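PDB 7C45: CCHC-type domain-containing protein from Trypanosoma brucei brucei, which trims guide RNAs as an RNase D, probably by removing nucleotides from the 3' end in a metal-dependent reaction. Local coordinates for residues Lys26-Ser31 / Phe71-Leu76; Tyr16-Thr21 / His183-Ala188. One frame throughout, in Å; residues are numbered along the deposited sequence.

In the fold
Both contacts lie in the 3'-5' exonuclease domain, which has the RNase H-like fold, and their centres are about 11 Å apart. They meet through neighbouring strands of the mixed sheet: 70-74 belongs to contact 1, and 16-19, one of the two outermost strands, to contact 2. Leu72 and Asp74 pair with Val19 by probable backbone hydrogen bonds. Helix 22-33 follows strand 16-19 directly and packs on one face of the sheet; helix 182-202 comes late in the domain and packs on the other, where Leu72 CD1 touches the Leu185 carbonyl. Along the chain, contact 2 joins segments separated by 161 residues, with contact 1 nested between them; the sheet edge is held between two helix layers.

Contact 1 of 2, residues Lys26-Ser31 / Phe71-Leu76; sequences KEAVTS and FLFDVL
The methyl group of Ala28 sits almost squarely over the middle of the Phe71 ring, its CB 3.7 Å from the ring centroid and only 10° off the ring normal, a CH-pi contact over the face. The same methyl also reaches the Phe73 ring, with Ala28 CB 3.7 Å from Phe73 CE1, approaching that ring obliquely. Ser31, one helical turn on from Ala28, comes at Phe71 from another direction: its OG lies in the plane of the ring, at the edge, 3.8 Å from Phe71 CE2. Phe71 thus meets the helix at one face and along one edge. This is helix 22-33 laid against a face of the RNase H-like sheet, the helix segment crossing strand 71-74 at 133° with 10.3 Å between axes. Two residues apart on the strand, Phe71 and Phe73 point to the same side, and similar first torsions, each CG anti to its carbonyl carbon, send both rings toward Ala28. Val19 of the edge strand packs against all three of these side chains. Phe73 also packs edge-to-face with Phe83 of helix 80-92. Asp74, at the N-cap of the short helix that follows, turns its carboxylate to Arg178 and Thr77.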
loop_
_atom_site.group_PDB
_atom_site.type_symbol
_atom_site.label_atom_id
_atom_site.label_comp_id
_atom_site.label_asym_id
_atom_site.label_seq_id
_atom_site.Cartn_x
_atom_site.Cartn_y
_atom_site.Cartn_z
ATOM N N LYS A 26 25.483 0.543 1.840
ATOM C CA LYS A 26 26.033 -0.481 0.956
ATOM C C LYS A 26 25.489 -1.851 1.312
ATOM O O LYS A 26 25.110 -2.625 0.428
ATOM C CB LYS A 26 27.556 -0.494 1.043
ATOM C CG LYS A 26 28.187 0.862 0.951
ATOM C CD LYS A 26 28.209 1.355 -0.460
ATOM C CE LYS A 26 29.472 0.869 -1.123
ATOM N NZ LYS A 26 29.484 1.047 -2.604
ATOM N N GLU A 27 25.444 -2.156 2.603
ATOM C CA GLU A 27 24.950 -3.448 3.056
ATOM C C GLU A 27 23.480 -3.618 2.699
ATOM O O GLU A 27 23.064 -4.695 2.268
ATOM C CB GLU A 27 25.155 -3.567 4.561
ATOM C CG GLU A 27 24.749 -4.878 5.169
ATOM N N ALA A 28 22.684 -2.566 2.889
ATOM C CA ALA A 28 21.254 -2.674 2.619
ATOM C C ALA A 28 20.995 -2.879 1.134
ATOM O O ALA A 28 20.141 -3.681 0.752
ATOM C CB ALA A 28 20.526 -1.420 3.114
ATOM N N VAL A 29 21.715 -2.139 0.287
ATOM C CA VAL A 29 21.612 -2.313 -1.157
ATOM C C VAL A 29 21.959 -3.744 -1.565
ATOM O O VAL A 29 21.243 -4.368 -2.353
ATOM C CB VAL A 29 22.514 -1.297 -1.877
ATOM C CG1 VAL A 29 22.665 -1.662 -3.317
ATOM C CG2 VAL A 29 21.916 0.107 -1.734
ATOM N N THR A 30 23.075 -4.274 -1.055
ATOM C CA THR A 30 23.417 -5.660 -1.381
ATOM C C THR A 30 22.292 -6.626 -0.993
ATOM O O THR A 30 21.985 -7.556 -1.742
ATOM C CB THR A 30 24.727 -6.065 -0.713
ATOM O OG1 THR A 30 25.759 -5.167 -1.101
ATOM C CG2 THR A 30 25.117 -7.466 -1.136
ATOM N N SER A 31 21.651 -6.421 0.158
ATOM C CA SER A 31 20.534 -7.291 0.535
ATOM C C SER A 31 19.384 -7.181 -0.454
ATOM O O SER A 31 18.892 -8.186 -0.981
ATOM C CB SER A 31 20.045 -6.941 1.930
ATOM O OG SER A 31 18.878 -7.679 2.242
ATOM N N PHE A 71 14.307 -2.020 6.316
ATOM C CA PHE A 71 15.333 -0.984 6.209
ATOM C C PHE A 71 14.645 0.369 6.260
ATOM O O PHE A 71 13.691 0.598 5.518
ATOM C CB PHE A 71 16.127 -1.112 4.914
ATOM C CG PHE A 71 17.012 -2.347 4.838
ATOM C CD1 PHE A 71 18.028 -2.541 5.752
ATOM C CD2 PHE A 71 16.844 -3.269 3.797
ATOM C CE1 PHE A 71 18.851 -3.650 5.662
ATOM C CE2 PHE A 71 17.651 -4.388 3.698
ATOM C CZ PHE A 71 18.663 -4.577 4.619
ATOM N N LEU A 72 15.116 1.257 7.129
ATOM C CA LEU A 72 14.630 2.632 7.154
ATOM C C LEU A 72 15.747 3.499 6.591
ATOM O O LEU A 72 16.714 3.807 7.292
ATOM C CB LEU A 72 14.241 3.072 8.558
ATOM C CG LEU A 72 13.201 2.195 9.253
ATOM C CD1 LEU A 72 13.023 2.666 10.672
ATOM C CD2 LEU A 72 11.881 2.262 8.483
ATOM N N PHE A 73 15.623 3.876 5.331
ATOM C CA PHE A 73 16.665 4.666 4.694
ATOM C C PHE A 73 16.499 6.112 5.125
ATOM O O PHE A 73 15.487 6.737 4.814
ATOM C CB PHE A 73 16.591 4.554 3.179
ATOM C CG PHE A 73 16.993 3.211 2.656
ATOM C CD1 PHE A 73 18.334 2.888 2.527
ATOM C CD2 PHE A 73 16.039 2.277 2.291
ATOM C CE1 PHE A 73 18.718 1.658 2.042
ATOM C CE2 PHE A 73 16.418 1.038 1.786
ATOM C CZ PHE A 73 17.760 0.736 1.655
ATOM N N ASP A 74 17.489 6.640 5.845
ATOM C CA ASP A 74 17.439 8.034 6.276
ATOM C C ASP A 74 17.987 8.886 5.131
ATOM O O ASP A 74 19.165 9.249 5.078
ATOM C CB ASP A 74 18.210 8.224 7.575
ATOM C CG ASP A 74 18.086 9.631 8.124
ATOM O OD1 ASP A 74 17.616 10.513 7.396
ATOM O OD2 ASP A 74 18.481 9.858 9.279
ATOM N N VAL A 75 17.102 9.185 4.173
ATOM C CA VAL A 75 17.501 9.979 3.011
ATOM C C VAL A 75 17.901 11.396 3.436
ATOM O O VAL A 75 18.820 11.987 2.863
ATOM C CB VAL A 75 16.350 9.964 1.970
ATOM C CG1 VAL A 75 16.655 10.879 0.775
ATOM C CG2 VAL A 75 16.107 8.551 1.480
ATOM N N LEU A 76 17.234 11.961 4.440
ATOM C CA LEU A 76 17.593 13.307 4.901
ATOM C C LEU A 76 19.045 13.346 5.362
ATOM O O LEU A 76 19.802 14.250 4.993
ATOM C CB LEU A 76 16.659 13.750 6.027
ATOM C CG LEU A 76 16.822 15.149 6.607
ATOM C CD1 LEU A 76 16.495 16.180 5.538
ATOM C CD2 LEU A 76 15.979 15.322 7.881
#

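Contact 2 of 2, residues Tyr16-Thr21 / His183-Ala188; sequences YRVVDT and HFLEYA
Glu186 OE1 forms a salt bridge with Arg193 NH1; OE2, also hydrogen-bonded outside the two segments, lies at the edge of the Tyr16 ring, in its plane, 3.6 Å from Tyr16 CD2. The carboxylate is turned 37° from the ring plane. Its place beside the ring comes from a chain that leaves with CG anti to the backbone N and then bends at chi2 (43°). Leu185, the preceding residue, takes a face of the same ring. Its CB stands over that face, nearer the ring's border than its centre and 3.6 Å from Tyr16 CZ. Beyond CB the branched end of the side chain reaches Val18, two residues further along the strand from Tyr16, where Leu185 CD1 meets Val18 CG2 at 3.7 Å; the two side chains cross at about a right angle. CD1 also lies 3.8 Å from Tyr16 CE1, so that Leu185 CD1 touches both Tyr16 and Val18. Strand 16-19 is one of the two outermost strands of the sheet, and helix 182-202 passes it at 106° with the segment axes 9.3 Å apart. That helix also carries Asp191, a calcium ligand, and the contact comes within about 5 Å of the bound RNA at the nearest atoms. Across the two segments the hold is apolar, a CH-pi contact and aliphatic packing. Of the touching side chains only Glu186 is charged, and it keeps to the ring edge, where the weakly positive aromatic hydrogens probably suit a carboxylate oxygen, while Arg193 would balance its charge.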
loop_
_atom_site.group_PDB
_atom_site.type_symbol
_atom_site.label_atom_id
_atom_site.label_comp_id
_atom_site.label_asym_id
_atom_site.label_seq_id
_atom_site.Cartn_x
_atom_site.Cartn_y
_atom_site.Cartn_z
ATOM N N TYR A 16 13.184 -3.254 12.580
ATOM C CA TYR A 16 13.696 -2.236 11.675
ATOM C C TYR A 16 15.184 -1.991 11.920
ATOM O O TYR A 16 15.719 -2.230 13.010
ATOM C CB TYR A 16 12.934 -0.914 11.815
ATOM C CG TYR A 16 13.098 -0.187 13.125
ATOM C CD1 TYR A 16 14.242 0.554 13.391
ATOM C CD2 TYR A 16 12.095 -0.196 14.079
ATOM C CE1 TYR A 16 14.409 1.218 14.599
ATOM C CE2 TYR A 16 12.252 0.467 15.286
ATOM C CZ TYR A 16 13.401 1.183 15.532
ATOM O OH TYR A 16 13.565 1.848 16.722
ATOM N N ARG A 17 15.832 -1.470 10.889
ATOM C CA ARG A 17 17.243 -1.105 10.927
ATOM C C ARG A 17 17.394 0.237 10.236
ATOM O O ARG A 17 17.102 0.337 9.047
ATOM C CB ARG A 17 18.097 -2.144 10.217
ATOM C CG ARG A 17 19.571 -1.990 10.440
ATOM C CD ARG A 17 20.193 -3.368 10.342
ATOM N NE ARG A 17 19.539 -4.253 11.290
ATOM C CZ ARG A 17 19.438 -5.570 11.149
ATOM N NH1 ARG A 17 18.813 -6.283 12.082
ATOM N NH2 ARG A 17 19.939 -6.174 10.071
ATOM N N VAL A 18 17.851 1.249 10.978
ATOM C CA VAL A 18 18.048 2.579 10.406
ATOM C C VAL A 18 19.270 2.565 9.501
ATOM O O VAL A 18 20.356 2.144 9.910
ATOM C CB VAL A 18 18.214 3.630 11.514
ATOM C CG1 VAL A 18 18.553 4.997 10.894
ATOM C CG2 VAL A 18 16.972 3.712 12.364
ATOM N N VAL A 19 19.109 3.038 8.284
ATOM C CA VAL A 19 20.201 3.079 7.320
ATOM C C VAL A 19 20.571 4.549 7.149
ATOM O O VAL A 19 19.917 5.287 6.407
ATOM C CB VAL A 19 19.819 2.405 5.994
ATOM C CG1 VAL A 19 20.949 2.520 4.977
ATOM C CG2 VAL A 19 19.488 0.923 6.258
ATOM N N ASP A 20 21.616 4.990 7.858
ATOM C CA ASP A 20 21.915 6.412 7.897
ATOM C C ASP A 20 23.398 6.717 7.720
ATOM O O ASP A 20 23.801 7.867 7.907
ATOM C CB ASP A 20 21.389 7.028 9.190
ATOM C CG ASP A 20 21.957 6.385 10.436
ATOM O OD1 ASP A 20 22.656 5.346 10.359
ATOM O OD2 ASP A 20 21.657 6.921 11.509
ATOM N N THR A 21 24.203 5.726 7.341
ATOM C CA THR A 21 25.580 5.943 6.945
ATOM C C THR A 21 25.832 5.249 5.613
ATOM O O THR A 21 25.104 4.346 5.195
ATOM C CB THR A 21 26.578 5.413 7.986
ATOM O OG1 THR A 21 26.518 3.984 8.015
ATOM C CG2 THR A 21 26.226 5.940 9.371
ATOM N N HIS A 183 9.683 5.399 18.550
ATOM C CA HIS A 183 8.310 5.178 18.129
ATOM C C HIS A 183 8.010 5.827 16.780
ATOM O O HIS A 183 7.101 5.375 16.089
ATOM C CB HIS A 183 7.329 5.666 19.202
ATOM C CG HIS A 183 7.479 7.110 19.563
ATOM N ND1 HIS A 183 8.461 7.566 20.413
ATOM C CD2 HIS A 183 6.758 8.197 19.205
ATOM C CE1 HIS A 183 8.347 8.873 20.554
ATOM N NE2 HIS A 183 7.322 9.281 19.829
ATOM N N PHE A 184 8.768 6.854 16.379
ATOM C CA PHE A 184 8.668 7.336 15.003
ATOM C C PHE A 184 9.213 6.300 14.026
ATOM O O PHE A 184 8.616 6.044 12.978
ATOM C CB PHE A 184 9.435 8.653 14.855
ATOM C CG PHE A 184 8.699 9.860 15.348
ATOM C CD1 PHE A 184 8.479 10.065 16.696
ATOM C CD2 PHE A 184 8.270 10.822 14.456
ATOM C CE1 PHE A 184 7.809 11.189 17.138
ATOM C CE2 PHE A 184 7.614 11.956 14.896
ATOM C CZ PHE A 184 7.378 12.135 16.236
ATOM N N LEU A 185 10.355 5.698 14.352
ATOM C CA LEU A 185 10.926 4.685 13.475
ATOM C C LEU A 185 9.988 3.497 13.316
ATOM O O LEU A 185 9.795 2.986 12.206
ATOM C CB LEU A 185 12.282 4.246 14.033
ATOM C CG LEU A 185 13.281 5.412 14.052
ATOM C CD1 LEU A 185 14.571 5.034 14.807
ATOM C CD2 LEU A 185 13.605 5.846 12.637
ATOM N N GLU A 186 9.417 3.028 14.420
ATOM C CA GLU A 186 8.512 1.887 14.355
ATOM C C GLU A 186 7.258 2.238 13.575
ATOM O O GLU A 186 6.755 1.428 12.783
ATOM C CB GLU A 186 8.161 1.424 15.769
ATOM C CG GLU A 186 7.219 0.210 15.848
ATOM C CD GLU A 186 7.548 -0.913 14.861
ATOM O OE1 GLU A 186 6.606 -1.425 14.213
ATOM O OE2 GLU A 186 8.733 -1.266 14.721
ATOM N N TYR A 187 6.741 3.440 13.802
ATOM C CA TYR A 187 5.642 3.934 12.989
ATOM C C TYR A 187 6.006 3.873 11.515
ATOM O O TYR A 187 5.276 3.299 10.716
ATOM C CB TYR A 187 5.276 5.354 13.391
ATOM C CG TYR A 187 4.087 5.875 12.631
ATOM C CD1 TYR A 187 4.248 6.516 11.407
ATOM C CD2 TYR A 187 2.795 5.730 13.135
ATOM C CE1 TYR A 187 3.166 6.996 10.710
ATOM C CE2 TYR A 187 1.707 6.211 12.438
ATOM C CZ TYR A 187 1.902 6.841 11.226
ATOM O OH TYR A 187 0.832 7.330 10.518
ATOM N N ALA A 188 7.166 4.428 11.147
ATOM C CA ALA A 188 7.596 4.376 9.757
ATOM C C ALA A 188 7.778 2.948 9.267
ATOM O O ALA A 188 7.630 2.688 8.075
ATOM C CB ALA A 188 8.901 5.158 9.567
#